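Local coordinates for protein putative GTP pyrophosphokinase (Streptococcus mutans, PDB 3L9D) that probably transfers pyrophosphate from ATP to GTP, the first step in making the alarmone ppGpp, at residues 110-113 / 117-120; 124-129 / 149-154. All blocks are in the same frame, centred on the assembly; numbering follows the deposited sequence.

Overall arrangement
Followed from the N terminus, the chain first runs through strand 106-112, then turns tightly into helix 117-126; contact 1 closes the short turn between them and sets the start of the helix against the strand end. The helix end then waits for contact 2, which closes only when the chain, having passed through strand 132-139, returns along strand 150-161. The two contacts follow one another in series, with centres about 10 Å apart. They touch where V118 CG1 packs on Y151 CB at 4.0 Å. Together they lay the two ends of one helix on a single mixed sheet, contact 1 at strand 106-112 and contact 2 at strand 150-161.

Contact 1: 110-113 / 117-120; sequences IMVQ and DVND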
loop_
_atom_site.group_PDB
_atom_site.type_symbol
_atom_site.label_atom_id
_atom_site.label_comp_id
_atom_site.label_asym_id
_atom_site.label_seq_id
_atom_site.Cartn_x
_atom_site.Cartn_y
_atom_site.Cartn_z
ATOM N N ILE A 110 -1.855 3.218 -2.152
ATOM C CA ILE A 110 -1.940 4.174 -3.241
ATOM C C ILE A 110 -2.308 3.413 -4.502
ATOM O O ILE A 110 -1.510 2.617 -5.010
ATOM C CB ILE A 110 -0.623 4.951 -3.394
ATOM C CG1 ILE A 110 -0.341 5.722 -2.092
ATOM C CG2 ILE A 110 -0.667 5.865 -4.598
ATOM C CD1 ILE A 110 0.955 6.538 -2.061
ATOM N N MET A 111 -3.530 3.622 -4.979
ATOM C CA MET A 111 -4.014 2.972 -6.198
ATOM C C MET A 111 -3.618 3.769 -7.438
ATOM O O MET A 111 -4.004 4.925 -7.598
ATOM C CB MET A 111 -5.534 2.784 -6.144
ATOM C CG MET A 111 -5.975 1.326 -6.044
ATOM S SD MET A 111 -5.312 0.482 -4.582
ATOM C CE MET A 111 -6.218 1.324 -3.280
ATOM N N VAL A 112 -2.831 3.148 -8.309
ATOM C CA VAL A 112 -2.392 3.770 -9.553
ATOM C C VAL A 112 -3.076 3.105 -10.735
ATOM O O VAL A 112 -3.486 1.953 -10.638
ATOM C CB VAL A 112 -0.857 3.643 -9.760
ATOM C CG1 VAL A 112 -0.081 4.396 -8.659
ATOM C CG2 VAL A 112 -0.442 2.158 -9.854
ATOM N N GLN A 113 -3.190 3.840 -11.842
ATOM C CA GLN A 113 -3.808 3.331 -13.055
ATOM C C GLN A 113 -2.927 2.363 -13.866
ATOM O O GLN A 113 -3.423 1.339 -14.341
ATOM C CB GLN A 113 -4.305 4.469 -13.958
ATOM C CG GLN A 113 -5.269 3.938 -15.047
ATOM C CD GLN A 113 -5.779 4.985 -16.030
ATOM O OE1 GLN A 113 -5.252 6.103 -16.129
ATOM N NE2 GLN A 113 -6.809 4.609 -16.781
ATOM N N ASP A 117 2.967 3.808 -13.594
ATOM C CA ASP A 117 2.777 4.907 -12.640
ATOM C C ASP A 117 3.416 4.662 -11.263
ATOM O O ASP A 117 3.588 5.598 -10.485
ATOM C CB ASP A 117 1.300 5.247 -12.467
ATOM C CG ASP A 117 0.689 5.835 -13.708
ATOM O OD1 ASP A 117 1.365 6.619 -14.408
ATOM O OD2 ASP A 117 -0.491 5.527 -13.966
ATOM N N VAL A 118 3.762 3.413 -10.969
ATOM C CA VAL A 118 4.370 3.058 -9.690
ATOM C C VAL A 118 5.687 3.796 -9.426
ATOM O O VAL A 118 5.903 4.319 -8.323
ATOM C CB VAL A 118 4.616 1.529 -9.566
ATOM C CG1 VAL A 118 5.333 1.176 -8.225
ATOM C CG2 VAL A 118 3.309 0.746 -9.732
ATOM N N ASN A 119 6.573 3.837 -10.422
ATOM C CA ASN A 119 7.866 4.501 -10.241
ATOM C C ASN A 119 7.717 6.011 -10.071
ATOM O O ASN A 119 8.482 6.638 -9.332
ATOM C CB ASN A 119 8.853 4.162 -11.366
ATOM C CG ASN A 119 9.388 2.727 -11.275
ATOM O OD1 ASN A 119 9.497 2.144 -10.186
ATOM N ND2 ASN A 119 9.734 2.152 -12.433
ATOM N N ASP A 120 6.730 6.601 -10.739
ATOM C CA ASP A 120 6.464 8.026 -10.550
ATOM C C ASP A 120 5.970 8.298 -9.119
ATOM O O ASP A 120 6.462 9.204 -8.446
ATOM C CB ASP A 120 5.486 8.565 -11.598
ATOM C CG ASP A 120 5.962 8.321 -13.025
ATOM O OD1 ASP A 120 7.188 8.433 -13.283
ATOM O OD2 ASP A 120 5.103 8.016 -13.888
#
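V112 and D117 bring the two backbones closest, their CA atoms 6.1 Å apart, where the chain leaves strand 106-112 and, after a short turn, enters helix 117-126. Both side chains start toward the other segment and slide past each other in opposite directions, V112 CB lying 3.8 Å from D117 CB. The contact is thus made by the methylene of the aspartate, while its carboxylate is carried on toward the turn. There D117 OD2 accepts hydrogen bonds from F114 N and H68 NE2; Q113 N, at 3.8 Å from D117 OD2, lies too far away to be another donor. An aspartate suits this buried place because a short chain delivers an acceptor to the backbone of the turn, and the histidine would favour its ionised form.

V112 also faces the next helical residue. With its CG1 anti to the carbonyl carbon (chi1 -63°), V112 directs CG2 to V118 CG2, 4.0 Å away, and the two side chains cross at about a right angle. Valine fits both positions: a compact branched side chain lets helix and sheet approach closely, and both residues also touch I174 of strand 164-176. Q113 swings aside, its extended chain ending in a hydrogen bond from NE2 to Q230 OE1. This is the strand-to-helix turn of a beta-alpha-beta crossover in the RelA/SpoT synthetase fold, which continues into the parallel but non-adjacent strand 132-139.

Contact 2: 124-129 / 149-154; sequences LLRQRK and RSYHVI
Y151, on strand 150-161, reaches R126 in the last turn of helix 117-126, and its side chain can be followed outward. CB lies against V118, about two turns before L125. CG stands anti to the backbone N (chi1 -160°), which sends the ring away from the strand toward the helix. Along the ring's edge, Y151 CD2 lies 3.9 Å from V153 CG2, two residues on along the same face of the sheet. That valine methyl, V153 CG2, also meets L125 CD2 at 4.5 Å, a loose apolar touch; L125 also touches F55 of helix 42-64.

At the tip, Y151 OH comes to the edge of the R126 guanidinium, in its plane and 4.0 Å from R126 NH2, too far for a bond; ring and guanidinium planes are 68° apart. The arginine arrives on a chain extended from CG to NE. What joins the two groups is E136 of strand 132-139: its OE1 is hydrogen-bonded to Y151 OH, while its OE2 forms a salt bridge with R126 NE. The positive charge beside it should stabilise the glutamate as an anion, so the helix end is tied to strands 132-139 and 150-161 through one shared carboxylate.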
loop_
_atom_site.group_PDB
_atom_site.type_symbol
_atom_site.label_atom_id
_atom_site.label_comp_id
_atom_site.label_asym_id
_atom_site.label_seq_id
_atom_site.Cartn_x
_atom_site.Cartn_y
_atom_site.Cartn_z
ATOM N N LEU A 124 8.172 10.587 -6.132
ATOM C CA LEU A 124 7.525 11.591 -5.305
ATOM C C LEU A 124 7.728 11.281 -3.831
ATOM O O LEU A 124 8.068 12.163 -3.042
ATOM C CB LEU A 124 6.027 11.663 -5.620
ATOM C CG LEU A 124 5.660 12.209 -7.000
ATOM C CD1 LEU A 124 4.422 11.543 -7.553
ATOM C CD2 LEU A 124 5.495 13.711 -6.929
ATOM N N LEU A 125 7.506 10.024 -3.463
ATOM C CA LEU A 125 7.601 9.602 -2.070
ATOM C C LEU A 125 9.010 9.800 -1.498
ATOM O O LEU A 125 9.176 10.269 -0.357
ATOM C CB LEU A 125 7.184 8.138 -1.944
ATOM C CG LEU A 125 5.818 7.787 -1.361
ATOM C CD1 LEU A 125 4.783 8.821 -1.716
ATOM C CD2 LEU A 125 5.405 6.384 -1.813
ATOM N N ARG A 126 10.021 9.452 -2.295
ATOM C CA ARG A 126 11.430 9.554 -1.886
ATOM C C ARG A 126 11.910 10.993 -1.702
ATOM O O ARG A 126 12.809 11.254 -0.891
ATOM C CB ARG A 126 12.322 8.878 -2.914
ATOM C CG ARG A 126 12.222 7.385 -2.959
ATOM C CD ARG A 126 13.202 6.809 -3.974
ATOM N NE ARG A 126 12.850 5.433 -4.288
ATOM C CZ ARG A 126 12.631 4.972 -5.514
ATOM N NH1 ARG A 126 12.778 5.762 -6.579
ATOM N NH2 ARG A 126 12.294 3.705 -5.673
ATOM N N GLN A 127 11.326 11.924 -2.460
ATOM C CA GLN A 127 11.705 13.341 -2.346
ATOM C C GLN A 127 10.906 14.156 -1.298
ATOM O O GLN A 127 11.155 15.347 -1.130
ATOM C CB GLN A 127 11.663 14.038 -3.714
ATOM C CG GLN A 127 10.260 14.109 -4.327
ATOM C CD GLN A 127 9.786 15.538 -4.645
ATOM O OE1 GLN A 127 8.742 15.737 -5.299
ATOM N NE2 GLN A 127 10.554 16.538 -4.184
ATOM N N ARG A 128 9.955 13.529 -0.605
ATOM C CA ARG A 128 9.243 14.203 0.485
ATOM C C ARG A 128 10.157 14.386 1.702
ATOM O O ARG A 128 11.067 13.590 1.927
ATOM C CB ARG A 128 7.969 13.448 0.883
ATOM C CG ARG A 128 6.900 13.354 -0.192
ATOM C CD ARG A 128 5.579 12.889 0.401
ATOM N NE ARG A 128 4.949 13.855 1.310
ATOM C CZ ARG A 128 3.959 14.691 0.989
ATOM N NH1 ARG A 128 3.446 14.734 -0.235
ATOM N NH2 ARG A 128 3.483 15.506 1.906
ATOM N N LYS A 129 9.927 15.457 2.458
ATOM C CA LYS A 129 10.716 15.773 3.642
ATOM C C LYS A 129 9.934 15.599 4.947
ATOM O O LYS A 129 10.510 15.731 6.030
ATOM C CB LYS A 129 11.225 17.214 3.568
ATOM C CG LYS A 129 12.610 17.364 2.961
ATOM C CD LYS A 129 12.671 16.792 1.555
ATOM C CE LYS A 129 14.119 16.624 1.074
ATOM N NZ LYS A 129 14.920 17.860 1.333
ATOM N N ARG A 149 1.281 -9.114 -6.753
ATOM C CA ARG A 149 1.951 -8.026 -7.440
ATOM C C ARG A 149 1.681 -6.754 -6.656
ATOM O O ARG A 149 0.534 -6.346 -6.507
ATOM C CB ARG A 149 1.401 -7.856 -8.843
ATOM C CG ARG A 149 1.917 -8.816 -9.857
ATOM C CD ARG A 149 2.595 -8.055 -10.979
ATOM N NE ARG A 149 1.665 -7.488 -11.960
ATOM C CZ ARG A 149 2.038 -6.696 -12.973
ATOM N NH1 ARG A 149 3.325 -6.371 -13.131
ATOM N NH2 ARG A 149 1.128 -6.229 -13.833
ATOM N N SER A 150 2.736 -6.130 -6.152
ATOM C CA SER A 150 2.571 -4.940 -5.347
ATOM C C SER A 150 3.938 -4.336 -5.069
ATOM O O SER A 150 4.952 -4.971 -5.290
ATOM C CB SER A 150 1.856 -5.294 -4.043
ATOM O OG SER A 150 1.566 -4.130 -3.300
ATOM N N TYR A 151 3.965 -3.101 -4.591
ATOM C CA TYR A 151 5.222 -2.484 -4.194
ATOM C C TYR A 151 5.098 -1.936 -2.771
ATOM O O TYR A 151 4.200 -1.144 -2.490
ATOM C CB TYR A 151 5.599 -1.369 -5.178
ATOM C CG TYR A 151 7.058 -1.005 -5.136
ATOM C CD1 TYR A 151 7.907 -1.374 -6.163
ATOM C CD2 TYR A 151 7.590 -0.296 -4.063
ATOM C CE1 TYR A 151 9.240 -1.045 -6.140
ATOM C CE2 TYR A 151 8.946 0.034 -4.023
ATOM C CZ TYR A 151 9.761 -0.348 -5.065
ATOM O OH TYR A 151 11.105 -0.046 -5.046
ATOM N N HIS A 152 5.991 -2.344 -1.874
ATOM C CA HIS A 152 5.878 -1.944 -0.475
ATOM C C HIS A 152 6.923 -0.933 -0.072
ATOM O O HIS A 152 8.096 -1.159 -0.269
ATOM C CB HIS A 152 5.993 -3.152 0.444
ATOM C CG HIS A 152 4.986 -4.225 0.166
ATOM N ND1 HIS A 152 4.748 -5.263 1.036
ATOM C CD2 HIS A 152 4.153 -4.414 -0.883
ATOM C CE1 HIS A 152 3.818 -6.053 0.530
ATOM N NE2 HIS A 152 3.443 -5.560 -0.633
ATOM N N VAL A 153 6.478 0.175 0.520
ATOM C CA VAL A 153 7.376 1.203 1.040
ATOM C C VAL A 153 7.114 1.412 2.523
ATOM O O VAL A 153 5.974 1.541 2.934
ATOM C CB VAL A 153 7.163 2.549 0.327
ATOM C CG1 VAL A 153 8.126 3.570 0.871
ATOM C CG2 VAL A 153 7.328 2.391 -1.184
ATOM N N ILE A 154 8.169 1.426 3.327
ATOM C CA ILE A 154 8.019 1.725 4.730
ATOM C C ILE A 154 8.574 3.121 4.971
ATOM O O ILE A 154 9.655 3.472 4.482
ATOM C CB ILE A 154 8.718 0.682 5.628
ATOM C CG1 ILE A 154 8.176 -0.729 5.339
ATOM C CG2 ILE A 154 8.551 1.039 7.106
ATOM C CD1 ILE A 154 6.654 -0.869 5.438
#